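Local coordinates for lipolytic protein G-D-S-L family (Chitinophaga pinensis, PDB 4Q7Q) that probably acts as a lipase or acylhydrolase of the GDSL family, cleaving ester bonds in a substrate that is not yet established, at residues 8-13 with 31-36. Numbering follows the deposited sequence.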
# COMPACT_ATOMS: atom_id res chain seq x y z
N TRP A 8 17.30 -6.38 -3.14
CA TRP A 8 15.85 -6.39 -3.24
C TRP A 8 15.34 -4.99 -3.52
O TRP A 8 15.48 -4.10 -2.69
CB TRP A 8 15.25 -6.90 -1.93
CG TRP A 8 13.79 -6.59 -1.71
CD1 TRP A 8 12.79 -6.56 -2.66
CD2 TRP A 8 13.17 -6.24 -0.47
NE1 TRP A 8 11.59 -6.24 -2.06
CE2 TRP A 8 11.80 -6.02 -0.73
CE3 TRP A 8 13.65 -6.08 0.84
CZ2 TRP A 8 10.90 -5.66 0.28
CZ3 TRP A 8 12.75 -5.73 1.83
CH2 TRP A 8 11.40 -5.53 1.55
N VAL A 9 14.76 -4.80 -4.71
CA VAL A 9 14.14 -3.54 -5.07
C VAL A 9 12.66 -3.58 -4.70
O VAL A 9 11.91 -4.44 -5.18
CB VAL A 9 14.30 -3.23 -6.58
CG1 VAL A 9 13.49 -2.01 -6.98
CG2 VAL A 9 15.77 -3.02 -6.90
N ALA A 10 12.26 -2.68 -3.80
CA ALA A 10 10.87 -2.60 -3.37
C ALA A 10 10.18 -1.46 -4.10
O ALA A 10 10.42 -0.30 -3.80
CB ALA A 10 10.80 -2.39 -1.86
N ILE A 11 9.34 -1.81 -5.07
CA ILE A 11 8.61 -0.82 -5.85
C ILE A 11 7.28 -0.59 -5.15
O ILE A 11 6.60 -1.54 -4.76
CB ILE A 11 8.38 -1.31 -7.29
CG1 ILE A 11 9.73 -1.50 -7.98
CG2 ILE A 11 7.49 -0.34 -8.09
CD1 ILE A 11 9.65 -2.15 -9.33
N GLY A 12 6.90 0.66 -4.99
CA GLY A 12 5.65 0.93 -4.31
C GLY A 12 5.26 2.39 -4.28
O GLY A 12 5.80 3.22 -5.02
N ASP A 13 4.29 2.68 -3.42
CA ASP A 13 3.76 4.03 -3.23
C ASP A 13 4.21 4.55 -1.85
O ASP A 13 5.29 4.20 -1.39
CB ASP A 13 2.24 4.04 -3.39
CG ASP A 13 1.55 2.95 -2.57
OD1 ASP A 13 2.02 2.64 -1.45
OD2 ASP A 13 0.55 2.37 -3.06
N LYS A 31 9.65 1.88 12.62
CA LYS A 31 10.24 0.96 11.66
C LYS A 31 9.23 0.59 10.59
O LYS A 31 8.15 0.08 10.90
CB LYS A 31 10.76 -0.32 12.34
CG LYS A 31 12.00 -0.15 13.23
CD LYS A 31 12.44 -1.49 13.82
CE LYS A 31 13.62 -1.31 14.76
NZ LYS A 31 14.12 -2.61 15.30
N GLY A 32 9.58 0.85 9.33
CA GLY A 32 8.73 0.51 8.20
C GLY A 32 8.86 -0.95 7.80
O GLY A 32 9.63 -1.69 8.40
N TYR A 33 8.14 -1.38 6.77
CA TYR A 33 8.13 -2.81 6.45
C TYR A 33 9.40 -3.31 5.76
O TYR A 33 9.71 -4.50 5.85
CB TYR A 33 6.84 -3.23 5.71
CG TYR A 33 6.85 -3.00 4.21
CD1 TYR A 33 7.35 -3.97 3.34
CD2 TYR A 33 6.34 -1.83 3.66
CE1 TYR A 33 7.36 -3.78 1.98
CE2 TYR A 33 6.35 -1.63 2.29
CZ TYR A 33 6.85 -2.60 1.46
OH TYR A 33 6.87 -2.38 0.10
N LEU A 34 10.13 -2.42 5.09
CA LEU A 34 11.40 -2.83 4.47
C LEU A 34 12.44 -3.12 5.56
O LEU A 34 13.15 -4.13 5.52
CB LEU A 34 11.96 -1.74 3.55
CG LEU A 34 11.03 -1.10 2.52
CD1 LEU A 34 11.79 -0.13 1.62
CD2 LEU A 34 10.32 -2.15 1.69
N THR A 35 12.51 -2.21 6.52
CA THR A 35 13.41 -2.35 7.67
C THR A 35 13.09 -3.62 8.43
O THR A 35 13.98 -4.41 8.76
CB THR A 35 13.30 -1.12 8.58
OG1 THR A 35 13.72 0.04 7.85
CG2 THR A 35 14.16 -1.27 9.85
N ARG A 36 11.80 -3.85 8.69
CA ARG A 36 11.39 -5.04 9.44
C ARG A 36 11.64 -6.33 8.66
O ARG A 36 12.03 -7.34 9.25
CB ARG A 36 9.93 -4.92 9.86
CG ARG A 36 9.69 -3.79 10.83
CD ARG A 36 8.20 -3.66 11.19
NE ARG A 36 7.97 -2.56 12.12
CZ ARG A 36 8.18 -2.65 13.43
NH1 ARG A 36 7.96 -1.60 14.21
NH2 ARG A 36 8.61 -3.79 13.96
O HOH W 1 7.36 -3.43 -2.59
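Leu34 CD2 is the methyl on which the contact converges: it lies 3.6 Å from Trp8 CH2 and an equal 3.6 Å from Ala10 CB. The leucine and indole side chains run obliquely to one another. The same methyl also sits 3.3 Å above one face of the Tyr33 ring, offset toward the rim, so this one branch packs against three side chains. Ala10 CB, two residues along the same strand, sits over the rim of one face of the Trp8 ring, while Tyr33 CE1 comes to the indole edge, 4.4 Å from Trp8 CZ2. With CG anti to the backbone N (chi1 162°), Trp8 carries the six-membered part of its indole out to the helix, where CZ3 reaches to 4.0 Å from Leu34 O.

No hydrogen bond joins the segments directly; a water bridges them, donating to Ile11 O and lying 2.9 Å from Tyr33 OH. In the next shell, Tyr33 OH also bonds Thr16 OG1, Trp8 NE1 bonds Ser75 OG on the adjacent strand 73-77, and Phe255 of helix 241-257 stacks edge-to-face with the indole. Replacing Trp8 with an alanine would probably open a gap beside Leu34 and Phe255 and deprive Ser75 OG of its indole N-H partner.

Strand 6-12 lies inside the five-stranded parallel sheet, and the buried packing seats the first turn of helix 33-40 on one sheet face. This is the three-layer alpha/beta/alpha architecture of SGNH hydrolases, whose first strand leads to the probable nucleophile, here Ser14.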